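Long-range contacts in CmeC (Campylobacter jejuni, PDB 4MT4), which belongs to the outer membrane factor family and probably forms the trimeric outer membrane channel through which a drug efflux system expels its substrates: residues L297-T303 with I326-L332; L82-S88 with M116-Y122; L20-E26 with R376-L381. All blocks are in the same frame, centred on the assembly; numbering follows the deposited sequence.

How the interactions relate
Following the chain from its N terminus, residues 20-26 come first but find their partner last. Interaction 2 (82-88 with 116-122) opens and closes next, then interaction 1 (297-303 with 326-332), and only at 376-381 does interaction 3 close a loop that encloses both. Interactions 1 and 2 are therefore in series, each nested inside interaction 3, and none cross. The first two share one antiparallel sheet: strands 299-310 and 109-124 are neighbours, and Leu302 N lies 2.7 Å from Tyr122 O, a probable hydrogen bond. Interaction 3 sits at the far side of the chain's centre, its centre about 68 Å from that of interaction 1, tying the N-terminal segment to long helix 339-405.

Interaction 1 (L297-T303 with I326-L332); sequences LPSLSLT and IGGNFTL. With C8E ((hydroxyethyloxy)tri(ethyloxy)octane), chain C; C8E ((hydroxyethyloxy)tri(ethyloxy)octane), chain U.
Ser299, Ser301 and Thr303 form antiparallel hydrogen-bonded pairs with Thr331, Asn329 and Gly327, the short strand axes approaching to 4.7 Å at 163°. This beta hairpin, built from strands 299-310 and 322-335, is half of the four-stranded sheet that each subunit supplies to the outer membrane beta barrel. Six backbone N-H...O bonds hold the ladder, two per hydrogen-bonded pair; at one end Gly327 N donates to Thr303 O at 2.8 Å. Strand 322-335 is outermost within the chain, and Ile326 to Phe330 and Leu332 continue the ladder with a strand of the second subunit, while the backbones of Leu300 and Leu302 hydrogen-bond to those of Ile124 and Tyr122 on the other side.

The sheet has two unlike faces. On the apolar one, Leu300 and Phe330 meet by a CH-pi contact: Leu300 CD1 stands 3.6 Å from the centroid of the Phe330 ring and 15° off its normal, displaced toward the rim. With its CG anti to the backbone N (chi1 179°), Leu300 can lay this methyl on the ring. Leu302, on the same face, meets detergent: its CD2 is 3.8 Å from C2 of C8E (chain C), whose alkyl chain also runs beside Gly328. At the hairpin's other end Pro298 and Leu332 lie alongside each other, Pro298 CG to Leu332 CG 3.6 Å, and Leu332 CD1 touches C19 of a second C8E (chain U) at 3.8 Å. Detergent here is consistent with a membrane-facing surface.

The reverse face carries Ser299, Ser301, Thr303, Asn329 and Thr331, a hydroxyl-rich surface. Water 1 bridges the strands there, bonding to Ser301 OG and Thr331 OG1 and donating to Asn329 O at 2.6 Å.

Interaction 2 (L82-S88 with M116-Y122); sequences LPKFDGS and MGLNLSY. With C8E ((hydroxyethyloxy)tri(ethyloxy)octane), chain Q.
With their short axes 4.6 Å apart and 157° between their directions, strands 84-88 and 116-122 run antiparallel, in a register that sets Lys84 against Ser121, Asp86 against Asn119 and Ser88 against Gly117 as hydrogen-bonded pairs. These are the first two strands of the subunit's four-stranded share of the beta barrel. The shortest of the six backbone bonds, Asn119 N to Asp86 O at 2.6 Å, enters almost end-on to the carbonyl. Phe85 to Ser88 also ladder with a strand of the third subunit, so the sheet passes unbroken over the interface.

At the end of the ladder Pro83 lies against Tyr122, its CD 3.9 Å from the ring centroid and 11° off the normal, a CH-pi contact over the ring centre; Tyr122 OH bonds to Leu81 O. Phe85, Leu118 and Leu120 make up the apolar face. A chi1 of 166° swings the Leu120 branch away from its own amide nitrogen and brings CD1 to two partners: Pro83 CB at 3.7 Å and Phe85 CE1 at 3.8 Å. Farther along, Leu118 CD2 rests 3.6 Å from C11 of C8E (chain Q), whose ether chain continues beside Gly117 and Gly87, as expected of a surface turned to the membrane.

Charged and polar groups occupy the opposite face. Lys84 NZ forms a salt bridge with Glu339, and Asp86 OD2 a hydrogen bond with His336, both of the third subunit. Asp86 OD1 lies 2.6 Å from water 2, which also meets Lys84 O and Ser121 OG. Across the strands, Ser88 OG donates to Asn119 OD1 at 2.8 Å, in the carbonyl plane and on a lone pair.

Interaction 3 (L20-E26 with R376-L381); sequences LGALSWE and RKTIRL
Glu26 and Arg376 meet from opposite directions in an end-on, two-nitrogen salt bridge. Arg376 NH2 reaches Glu26 OE1 at 2.9 Å and NH1 reaches OE2 at 3.2 Å, with the carboxylate and guanidinium planes only 23° apart. Both oxygens are met on their syn side.

Further hydrogen bonds fix each partner. Arg376 NH2 also donates to Gly21 O at 2.7 Å, nearly in the guanidinium plane, and NE donates to water 4. Glu26 OE1 has a second donor, Leu23 N at 2.9 Å, arriving from the opposite face of the carboxylate plane to Arg376. That bond links the ends of the type I turn Leu23-Glu26, which Glu26 N to Leu23 O closes, and which, with Arg376, would hold the carboxylate in place. Lys377 sets its CG between backbone N and carbonyl carbon (chi1 68°) and then extends fully, passing beside Gly21 to put NZ 3.0 Å from Leu20 O, well above the carbonyl plane.

Apolar contact comes from Leu23, whose two methyls split the work: CD1 touches Leu381 CD2 at 3.7 Å and Arg380 CG, while CD2 lies against Lys377 CB. Trp25 presents its edge to a face of the Arg380 guanidinium, CH2 to NH2 3.4 Å with the planes 77° apart, so the cation is not stacked over the indole. The Arg380 charge is engaged by Asp384 through a salt bridge.

This contact fastens the irregular N-terminal loop before helix 44-56 onto the middle of long helix 339-405. Arg376 is backed by helix 411-445, where Tyr435 OH bonds NH1 and Ser438 and Val442 pack on it, while Leu20 and Leu381 touch Tyr245 and Asn219 of the second subunit.

Interaction 1 (L297-T303 with I326-L332)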
loop_
_atom_site.group_PDB
_atom_site.type_symbol
_atom_site.label_atom_id
_atom_site.label_comp_id
_atom_site.label_asym_id
_atom_site.label_seq_id
_atom_site.Cartn_x
_atom_site.Cartn_y
_atom_site.Cartn_z
ATOM N N LEU B 297 35.707 12.146 12.890
ATOM C CA LEU B 297 37.093 11.745 13.109
ATOM C C LEU B 297 37.939 11.822 11.836
ATOM O O LEU B 297 37.408 11.724 10.730
ATOM C CB LEU B 297 37.125 10.330 13.693
ATOM C CG LEU B 297 36.498 10.223 15.083
ATOM C CD1 LEU B 297 36.701 8.841 15.666
ATOM C CD2 LEU B 297 37.078 11.283 16.008
ATOM N N PRO B 298 39.263 12.012 11.995
ATOM C CA PRO B 298 40.201 12.116 10.869
ATOM C C PRO B 298 40.170 10.912 9.930
ATOM O O PRO B 298 40.247 9.769 10.381
ATOM C CB PRO B 298 41.566 12.214 11.560
ATOM C CG PRO B 298 41.268 12.789 12.895
ATOM C CD PRO B 298 39.935 12.232 13.289
ATOM N N SER B 299 40.059 11.180 8.633
ATOM C CA SER B 299 40.108 10.132 7.621
ATOM C C SER B 299 41.495 10.072 6.991
ATOM O O SER B 299 42.112 11.105 6.741
ATOM C CB SER B 299 39.047 10.371 6.545
ATOM O OG SER B 299 39.256 11.610 5.890
ATOM N N LEU B 300 41.983 8.862 6.737
ATOM C CA LEU B 300 43.300 8.684 6.136
ATOM C C LEU B 300 43.199 8.000 4.776
ATOM O O LEU B 300 42.601 6.932 4.649
ATOM C CB LEU B 300 44.213 7.880 7.067
ATOM C CG LEU B 300 45.630 7.586 6.563
ATOM C CD1 LEU B 300 46.364 8.876 6.229
ATOM C CD2 LEU B 300 46.408 6.772 7.588
ATOM N N SER B 301 43.787 8.627 3.763
ATOM C CA SER B 301 43.731 8.110 2.403
ATOM C C SER B 301 45.124 7.798 1.865
ATOM O O SER B 301 46.033 8.622 1.953
ATOM C CB SER B 301 43.025 9.109 1.486
ATOM O OG SER B 301 41.757 9.461 2.010
ATOM N N LEU B 302 45.284 6.601 1.309
ATOM C CA LEU B 302 46.564 6.181 0.754
ATOM C C LEU B 302 46.506 6.114 -0.767
ATOM O O LEU B 302 45.594 5.520 -1.337
ATOM C CB LEU B 302 46.977 4.823 1.326
ATOM C CG LEU B 302 48.062 4.819 2.407
ATOM C CD1 LEU B 302 47.694 5.735 3.564
ATOM C CD2 LEU B 302 48.315 3.402 2.899
ATOM N N THR B 303 47.484 6.736 -1.417
ATOM C CA THR B 303 47.591 6.695 -2.870
ATOM C C THR B 303 48.990 6.270 -3.300
ATOM O O THR B 303 49.974 6.577 -2.632
ATOM C CB THR B 303 47.256 8.058 -3.507
ATOM O OG1 THR B 303 48.067 9.079 -2.915
ATOM C CG2 THR B 303 45.787 8.398 -3.299
ATOM N N ILE B 326 54.175 7.760 -3.532
ATOM C CA ILE B 326 53.302 7.232 -2.497
ATOM C C ILE B 326 52.860 8.398 -1.620
ATOM O O ILE B 326 53.665 9.266 -1.281
ATOM C CB ILE B 326 54.004 6.134 -1.657
ATOM C CG1 ILE B 326 53.079 5.618 -0.552
ATOM C CG2 ILE B 326 55.319 6.649 -1.078
ATOM C CD1 ILE B 326 53.682 4.501 0.275
ATOM N N GLY B 327 51.577 8.434 -1.280
ATOM C CA GLY B 327 51.034 9.550 -0.529
ATOM C C GLY B 327 49.981 9.186 0.497
ATOM O O GLY B 327 49.205 8.250 0.311
ATOM N N GLY B 328 49.964 9.938 1.590
ATOM C CA GLY B 328 48.945 9.794 2.611
ATOM C C GLY B 328 48.315 11.144 2.878
ATOM O O GLY B 328 48.996 12.167 2.824
ATOM N N ASN B 329 47.015 11.156 3.159
ATOM C CA ASN B 329 46.309 12.410 3.397
ATOM C C ASN B 329 45.329 12.332 4.564
ATOM O O ASN B 329 44.401 11.525 4.556
ATOM C CB ASN B 329 45.565 12.844 2.131
ATOM C CG ASN B 329 44.894 14.192 2.286
ATOM O OD1 ASN B 329 45.405 15.080 2.969
ATOM N ND2 ASN B 329 43.737 14.351 1.655
ATOM N N PHE B 330 45.542 13.180 5.564
ATOM C CA PHE B 330 44.619 13.290 6.686
ATOM C C PHE B 330 43.665 14.461 6.479
ATOM O O PHE B 330 44.083 15.546 6.081
ATOM C CB PHE B 330 45.380 13.455 8.007
ATOM C CG PHE B 330 45.817 12.158 8.627
ATOM C CD1 PHE B 330 44.906 11.355 9.293
ATOM C CD2 PHE B 330 47.138 11.749 8.560
ATOM C CE1 PHE B 330 45.301 10.163 9.871
ATOM C CE2 PHE B 330 47.541 10.560 9.136
ATOM C CZ PHE B 330 46.621 9.765 9.791
ATOM N N THR B 331 42.380 14.235 6.737
ATOM C CA THR B 331 41.388 15.305 6.701
ATOM C C THR B 331 40.522 15.270 7.955
ATOM O O THR B 331 40.053 14.210 8.369
ATOM C CB THR B 331 40.485 15.219 5.455
ATOM O OG1 THR B 331 39.899 13.914 5.370
ATOM C CG2 THR B 331 41.285 15.500 4.189
ATOM N N LEU B 332 40.314 16.438 8.552
ATOM C CA LEU B 332 39.604 16.547 9.820
ATOM C C LEU B 332 38.708 17.782 9.824
ATOM O O LEU B 332 39.201 18.908 9.784
ATOM C CB LEU B 332 40.603 16.615 10.979
ATOM C CG LEU B 332 40.236 16.221 12.417
ATOM C CD1 LEU B 332 40.786 17.250 13.398
ATOM C CD2 LEU B 332 38.743 16.013 12.635
HETATM C C1 C8E C . 49.057 1.660 6.332
HETATM C C2 C8E C . 49.747 2.979 6.433
HETATM C C3 C8E C . 51.157 3.058 5.956
HETATM C C4 C8E C . 51.830 4.388 5.993
HETATM C C5 C8E C . 51.497 5.380 4.931
HETATM C C6 C8E C . 51.941 6.787 5.157
HETATM C C7 C8E C . 51.878 7.740 4.013
HETATM C C8 C8E C . 53.023 7.741 3.057
HETATM O O9 C8E C . 53.837 8.852 3.035
HETATM C C10 C8E C . 54.861 8.916 2.113
HETATM C C11 C8E C . 56.031 9.787 2.424
HETATM O O12 C8E C . 56.942 9.320 3.346
HETATM C C13 C8E C . 58.054 10.072 3.650
HETATM C C14 C8E C . 59.171 9.391 4.363
HETATM O O15 C8E C . 60.268 10.160 4.679
HETATM C C16 C8E C . 60.077 11.330 5.377
HETATM C C17 C8E C . 61.277 12.170 5.641
HETATM O O18 C8E C . 61.072 13.521 5.790
HETATM C C19 C8E C . 62.133 14.384 5.621
HETATM C C20 C8E C . 63.365 14.107 6.414
HETATM O O21 C8E C . 64.502 14.836 6.123
HETATM C C1 C8E U . 50.067 35.665 9.288
HETATM C C2 C8E U . 50.094 34.183 9.446
HETATM C C3 C8E U . 50.396 33.635 10.799
HETATM C C4 C8E U . 50.746 32.190 10.898
HETATM C C5 C8E U . 49.728 31.260 11.462
HETATM C C6 C8E U . 50.013 29.800 11.359
HETATM C C7 C8E U . 48.959 28.853 11.821
HETATM C C8 C8E U . 49.041 27.458 11.307
HETATM O O9 C8E U . 47.941 26.641 11.452
HETATM C C10 C8E U . 48.032 25.327 11.047
HETATM C C11 C8E U . 47.338 24.296 11.871
HETATM O O12 C8E U . 47.327 23.006 11.386
HETATM C C13 C8E U . 46.302 22.150 11.723
HETATM C C14 C8E U . 46.201 20.889 10.935
HETATM O O15 C8E U . 45.591 19.804 11.521
HETATM C C16 C8E U . 45.822 18.553 10.995
HETATM C C17 C8E U . 44.639 17.723 10.633
HETATM O O18 C8E U . 44.423 16.581 11.373
HETATM C C19 C8E U . 44.492 16.643 12.750
HETATM C C20 C8E U . 44.184 15.403 13.522
HETATM O O21 C8E U . 44.626 15.317 14.827
HETATM O O HOH W 1 41.869 11.840 3.970
#

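Interaction 2 (L82-S88 with M116-Y122)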
loop_
_atom_site.group_PDB
_atom_site.type_symbol
_atom_site.label_atom_id
_atom_site.label_comp_id
_atom_site.label_asym_id
_atom_site.label_seq_id
_atom_site.Cartn_x
_atom_site.Cartn_y
_atom_site.Cartn_z
ATOM N N LEU B 82 39.273 -3.187 1.078
ATOM C CA LEU B 82 40.515 -3.577 0.422
ATOM C C LEU B 82 41.008 -2.493 -0.535
ATOM O O LEU B 82 40.209 -1.733 -1.079
ATOM C CB LEU B 82 40.313 -4.897 -0.327
ATOM C CG LEU B 82 39.884 -6.099 0.517
ATOM C CD1 LEU B 82 39.345 -7.213 -0.366
ATOM C CD2 LEU B 82 41.049 -6.599 1.355
ATOM N N PRO B 83 42.335 -2.414 -0.738
ATOM C CA PRO B 83 42.920 -1.431 -1.657
ATOM C C PRO B 83 42.521 -1.676 -3.109
ATOM O O PRO B 83 42.511 -2.818 -3.568
ATOM C CB PRO B 83 44.428 -1.627 -1.467
ATOM C CG PRO B 83 44.567 -3.021 -0.958
ATOM C CD PRO B 83 43.368 -3.237 -0.087
ATOM N N LYS B 84 42.201 -0.601 -3.819
ATOM C CA LYS B 84 41.788 -0.690 -5.213
ATOM C C LYS B 84 42.962 -0.437 -6.156
ATOM O O LYS B 84 43.803 0.425 -5.901
ATOM C CB LYS B 84 40.660 0.304 -5.494
ATOM C CG LYS B 84 39.445 0.126 -4.598
ATOM C CD LYS B 84 38.820 -1.245 -4.797
ATOM C CE LYS B 84 37.649 -1.463 -3.854
ATOM N NZ LYS B 84 36.597 -0.423 -4.018
ATOM N N PHE B 85 43.018 -1.198 -7.244
ATOM C CA PHE B 85 44.077 -1.031 -8.232
ATOM C C PHE B 85 43.500 -0.685 -9.599
ATOM O O PHE B 85 42.603 -1.365 -10.098
ATOM C CB PHE B 85 44.934 -2.294 -8.325
ATOM C CG PHE B 85 45.717 -2.588 -7.079
ATOM C CD1 PHE B 85 46.944 -1.986 -6.857
ATOM C CD2 PHE B 85 45.225 -3.468 -6.128
ATOM C CE1 PHE B 85 47.666 -2.254 -5.712
ATOM C CE2 PHE B 85 45.942 -3.740 -4.980
ATOM C CZ PHE B 85 47.165 -3.132 -4.771
ATOM N N ASP B 86 44.021 0.382 -10.196
ATOM C CA ASP B 86 43.551 0.836 -11.499
ATOM C C ASP B 86 44.707 1.167 -12.436
ATOM O O ASP B 86 45.785 1.572 -11.997
ATOM C CB ASP B 86 42.648 2.062 -11.346
ATOM C CG ASP B 86 41.400 1.772 -10.535
ATOM O OD1 ASP B 86 41.460 1.877 -9.293
ATOM O OD2 ASP B 86 40.356 1.445 -11.140
ATOM N N GLY B 87 44.472 0.988 -13.731
ATOM C CA GLY B 87 45.444 1.354 -14.742
ATOM C C GLY B 87 45.055 2.676 -15.365
ATOM O O GLY B 87 43.871 2.997 -15.460
ATOM N N SER B 88 46.048 3.453 -15.782
ATOM C CA SER B 88 45.787 4.762 -16.368
ATOM C C SER B 88 46.801 5.126 -17.446
ATOM O O SER B 88 47.969 4.745 -17.375
ATOM C CB SER B 88 45.778 5.840 -15.284
ATOM O OG SER B 88 47.064 5.996 -14.708
ATOM N N MET B 116 51.464 6.953 -17.834
ATOM C CA MET B 116 51.037 5.557 -17.920
ATOM C C MET B 116 51.542 4.772 -16.713
ATOM O O MET B 116 52.733 4.802 -16.410
ATOM C CB MET B 116 51.549 4.905 -19.208
ATOM C CG MET B 116 51.233 3.422 -19.314
ATOM S SD MET B 116 52.124 2.581 -20.636
ATOM C CE MET B 116 51.603 3.527 -22.064
ATOM N N GLY B 117 50.640 4.075 -16.025
ATOM C CA GLY B 117 51.036 3.259 -14.890
ATOM C C GLY B 117 49.899 2.699 -14.054
ATOM O O GLY B 117 48.725 2.925 -14.348
ATOM N N LEU B 118 50.253 1.958 -13.006
ATOM C CA LEU B 118 49.268 1.406 -12.080
ATOM C C LEU B 118 48.979 2.382 -10.945
ATOM O O LEU B 118 49.871 3.095 -10.488
ATOM C CB LEU B 118 49.742 0.070 -11.497
ATOM C CG LEU B 118 49.947 -1.126 -12.434
ATOM C CD1 LEU B 118 48.954 -1.111 -13.592
ATOM C CD2 LEU B 118 51.383 -1.195 -12.936
ATOM N N ASN B 119 47.732 2.401 -10.484
ATOM C CA ASN B 119 47.343 3.295 -9.401
ATOM C C ASN B 119 46.844 2.554 -8.165
ATOM O O ASN B 119 46.086 1.592 -8.266
ATOM C CB ASN B 119 46.268 4.272 -9.882
ATOM C CG ASN B 119 46.751 5.159 -11.010
ATOM O OD1 ASN B 119 46.443 4.920 -12.178
ATOM N ND2 ASN B 119 47.517 6.189 -10.667
ATOM N N LEU B 120 47.281 3.013 -6.999
ATOM C CA LEU B 120 46.806 2.478 -5.731
ATOM C C LEU B 120 45.912 3.491 -5.031
ATOM O O LEU B 120 46.258 4.663 -4.920
ATOM C CB LEU B 120 47.980 2.099 -4.826
ATOM C CG LEU B 120 47.644 1.842 -3.353
ATOM C CD1 LEU B 120 46.946 0.502 -3.181
ATOM C CD2 LEU B 120 48.889 1.928 -2.481
ATOM N N SER B 121 44.755 3.035 -4.570
ATOM C CA SER B 121 43.863 3.873 -3.779
ATOM C C SER B 121 43.280 3.061 -2.629
ATOM O O SER B 121 42.591 2.064 -2.849
ATOM C CB SER B 121 42.747 4.456 -4.645
ATOM O OG SER B 121 41.969 3.431 -5.239
ATOM N N TYR B 122 43.570 3.484 -1.403
ATOM C CA TYR B 122 43.136 2.751 -0.220
ATOM C C TYR B 122 42.720 3.695 0.902
ATOM O O TYR B 122 43.497 4.544 1.336
ATOM C CB TYR B 122 44.249 1.822 0.268
ATOM C CG TYR B 122 43.808 0.823 1.316
ATOM C CD1 TYR B 122 42.478 0.431 1.419
ATOM C CD2 TYR B 122 44.721 0.281 2.211
ATOM C CE1 TYR B 122 42.073 -0.479 2.377
ATOM C CE2 TYR B 122 44.325 -0.629 3.174
ATOM C CZ TYR B 122 43.000 -1.005 3.251
ATOM O OH TYR B 122 42.601 -1.911 4.208
HETATM C C1 C8E Q . 61.932 0.342 -9.111
HETATM C C2 C8E Q . 60.572 -0.078 -9.557
HETATM C C3 C8E Q . 60.471 -0.928 -10.778
HETATM C C4 C8E Q . 59.836 -0.329 -11.985
HETATM C C5 C8E Q . 59.009 -1.223 -12.845
HETATM C C6 C8E Q . 58.218 -0.588 -13.937
HETATM C C7 C8E Q . 56.917 -1.214 -14.311
HETATM C C8 C8E Q . 55.927 -0.344 -15.008
HETATM O O9 C8E Q . 54.589 -0.662 -14.911
HETATM C C10 C8E Q . 53.660 0.197 -15.458
HETATM C C11 C8E Q . 52.543 -0.392 -16.251
HETATM O O12 C8E Q . 51.584 0.474 -16.730
HETATM C C13 C8E Q . 50.271 0.063 -16.817
HETATM C C14 C8E Q . 49.496 0.502 -18.013
HETATM O O15 C8E Q . 48.215 0.969 -17.815
HETATM C C16 C8E Q . 47.199 0.501 -18.618
HETATM C C17 C8E Q . 46.039 1.398 -18.874
HETATM O O18 C8E Q . 45.151 1.044 -19.869
HETATM C C19 C8E Q . 44.830 -0.283 -20.074
HETATM C C20 C8E Q . 45.321 -0.949 -21.317
HETATM O O21 C8E Q . 45.329 -2.330 -21.357
HETATM O O HOH W 2 43.307 2.834 -7.691
#

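Interaction 3 (L20-E26 with R376-L381)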
loop_
_atom_site.group_PDB
_atom_site.type_symbol
_atom_site.label_atom_id
_atom_site.label_comp_id
_atom_site.label_asym_id
_atom_site.label_seq_id
_atom_site.Cartn_x
_atom_site.Cartn_y
_atom_site.Cartn_z
ATOM N N LEU B 20 -4.737 -21.541 26.888
ATOM C CA LEU B 20 -5.246 -20.393 26.150
ATOM C C LEU B 20 -5.959 -20.812 24.868
ATOM O O LEU B 20 -6.967 -20.218 24.487
ATOM C CB LEU B 20 -4.107 -19.424 25.826
ATOM C CG LEU B 20 -4.486 -18.167 25.038
ATOM C CD1 LEU B 20 -5.573 -17.384 25.760
ATOM C CD2 LEU B 20 -3.264 -17.297 24.797
ATOM N N GLY B 21 -5.435 -21.840 24.209
ATOM C CA GLY B 21 -6.030 -22.338 22.984
ATOM C C GLY B 21 -6.436 -23.795 23.078
ATOM O O GLY B 21 -6.488 -24.502 22.073
ATOM N N ALA B 22 -6.722 -24.249 24.292
ATOM C CA ALA B 22 -7.120 -25.635 24.508
ATOM C C ALA B 22 -8.482 -25.725 25.184
ATOM O O ALA B 22 -8.743 -25.036 26.168
ATOM C CB ALA B 22 -6.070 -26.361 25.335
ATOM N N LEU B 23 -9.351 -26.574 24.644
ATOM C CA LEU B 23 -10.647 -26.826 25.260
ATOM C C LEU B 23 -10.466 -27.667 26.519
ATOM O O LEU B 23 -9.446 -28.334 26.685
ATOM C CB LEU B 23 -11.591 -27.520 24.275
ATOM C CG LEU B 23 -12.025 -26.683 23.068
ATOM C CD1 LEU B 23 -12.919 -27.488 22.141
ATOM C CD2 LEU B 23 -12.729 -25.411 23.521
ATOM N N SER B 24 -11.459 -27.631 27.402
ATOM C CA SER B 24 -11.368 -28.299 28.699
ATOM C C SER B 24 -11.196 -29.812 28.572
ATOM O O SER B 24 -10.644 -30.456 29.465
ATOM C CB SER B 24 -12.606 -27.985 29.542
ATOM O OG SER B 24 -13.795 -28.258 28.820
ATOM N N TRP B 25 -11.664 -30.374 27.463
ATOM C CA TRP B 25 -11.514 -31.804 27.212
ATOM C C TRP B 25 -10.386 -32.082 26.223
ATOM O O TRP B 25 -10.215 -33.211 25.763
ATOM C CB TRP B 25 -12.827 -32.398 26.698
ATOM C CG TRP B 25 -13.428 -31.655 25.542
ATOM C CD1 TRP B 25 -14.356 -30.656 25.603
ATOM C CD2 TRP B 25 -13.151 -31.860 24.151
ATOM N NE1 TRP B 25 -14.671 -30.224 24.338
ATOM C CE2 TRP B 25 -13.945 -30.948 23.429
ATOM C CE3 TRP B 25 -12.307 -32.725 23.448
ATOM C CZ2 TRP B 25 -13.920 -30.875 22.037
ATOM C CZ3 TRP B 25 -12.284 -32.652 22.067
ATOM C CH2 TRP B 25 -13.085 -31.733 21.377
ATOM N N GLU B 26 -9.617 -31.045 25.905
ATOM C CA GLU B 26 -8.497 -31.172 24.978
ATOM C C GLU B 26 -7.157 -31.164 25.708
ATOM O O GLU B 26 -7.010 -30.524 26.750
ATOM C CB GLU B 26 -8.529 -30.046 23.941
ATOM C CG GLU B 26 -9.527 -30.264 22.812
ATOM C CD GLU B 26 -9.465 -29.173 21.760
ATOM O OE1 GLU B 26 -9.075 -28.038 22.104
ATOM O OE2 GLU B 26 -9.802 -29.449 20.589
ATOM N N ARG B 376 -9.260 -20.853 17.148
ATOM C CA ARG B 376 -9.124 -22.274 16.844
ATOM C C ARG B 376 -10.039 -23.126 17.728
ATOM O O ARG B 376 -10.755 -23.999 17.231
ATOM C CB ARG B 376 -7.663 -22.708 17.011
ATOM C CG ARG B 376 -7.241 -23.924 16.192
ATOM C CD ARG B 376 -7.755 -25.224 16.797
ATOM N NE ARG B 376 -7.505 -25.287 18.234
ATOM C CZ ARG B 376 -8.045 -26.189 19.049
ATOM N NH1 ARG B 376 -8.875 -27.106 18.572
ATOM N NH2 ARG B 376 -7.759 -26.169 20.343
ATOM N N LYS B 377 -10.015 -22.867 19.032
ATOM C CA LYS B 377 -10.805 -23.654 19.972
ATOM C C LYS B 377 -12.282 -23.261 19.950
ATOM O O LYS B 377 -13.151 -24.073 20.259
ATOM C CB LYS B 377 -10.245 -23.516 21.392
ATOM C CG LYS B 377 -10.410 -22.140 22.017
ATOM C CD LYS B 377 -9.932 -22.137 23.462
ATOM C CE LYS B 377 -10.205 -20.803 24.140
ATOM N NZ LYS B 377 -9.729 -20.798 25.551
ATOM N N THR B 378 -12.568 -22.016 19.579
ATOM C CA THR B 378 -13.949 -21.553 19.505
ATOM C C THR B 378 -14.647 -22.133 18.281
ATOM O O THR B 378 -15.797 -22.567 18.356
ATOM C CB THR B 378 -14.035 -20.016 19.461
ATOM O OG1 THR B 378 -13.416 -19.467 20.630
ATOM C CG2 THR B 378 -15.489 -19.565 19.408
ATOM N N ILE B 379 -13.942 -22.142 17.154
ATOM C CA ILE B 379 -14.475 -22.707 15.921
ATOM C C ILE B 379 -14.601 -24.227 16.059
ATOM O O ILE B 379 -15.450 -24.854 15.421
ATOM C CB ILE B 379 -13.589 -22.340 14.706
ATOM C CG1 ILE B 379 -13.546 -20.823 14.517
ATOM C CG2 ILE B 379 -14.118 -22.974 13.436
ATOM C CD1 ILE B 379 -12.569 -20.367 13.458
ATOM N N ARG B 380 -13.768 -24.811 16.916
ATOM C CA ARG B 380 -13.861 -26.236 17.218
ATOM C C ARG B 380 -15.216 -26.560 17.843
ATOM O O ARG B 380 -15.818 -27.593 17.546
ATOM C CB ARG B 380 -12.730 -26.668 18.154
ATOM C CG ARG B 380 -12.770 -28.137 18.540
ATOM C CD ARG B 380 -12.736 -29.033 17.313
ATOM N NE ARG B 380 -12.791 -30.446 17.673
ATOM C CZ ARG B 380 -13.919 -31.124 17.861
ATOM N NH1 ARG B 380 -15.091 -30.520 17.722
ATOM N NH2 ARG B 380 -13.875 -32.409 18.188
ATOM N N LEU B 381 -15.691 -25.666 18.705
ATOM C CA LEU B 381 -17.013 -25.801 19.300
ATOM C C LEU B 381 -18.090 -25.616 18.238
ATOM O O LEU B 381 -19.084 -26.342 18.216
ATOM C CB LEU B 381 -17.209 -24.786 20.427
ATOM C CG LEU B 381 -16.289 -24.913 21.642
ATOM C CD1 LEU B 381 -16.577 -23.807 22.646
ATOM C CD2 LEU B 381 -16.443 -26.281 22.287
HETATM O O HOH W 3 -4.552 -24.625 19.166
HETATM O O HOH W 4 -6.234 -23.071 19.865
#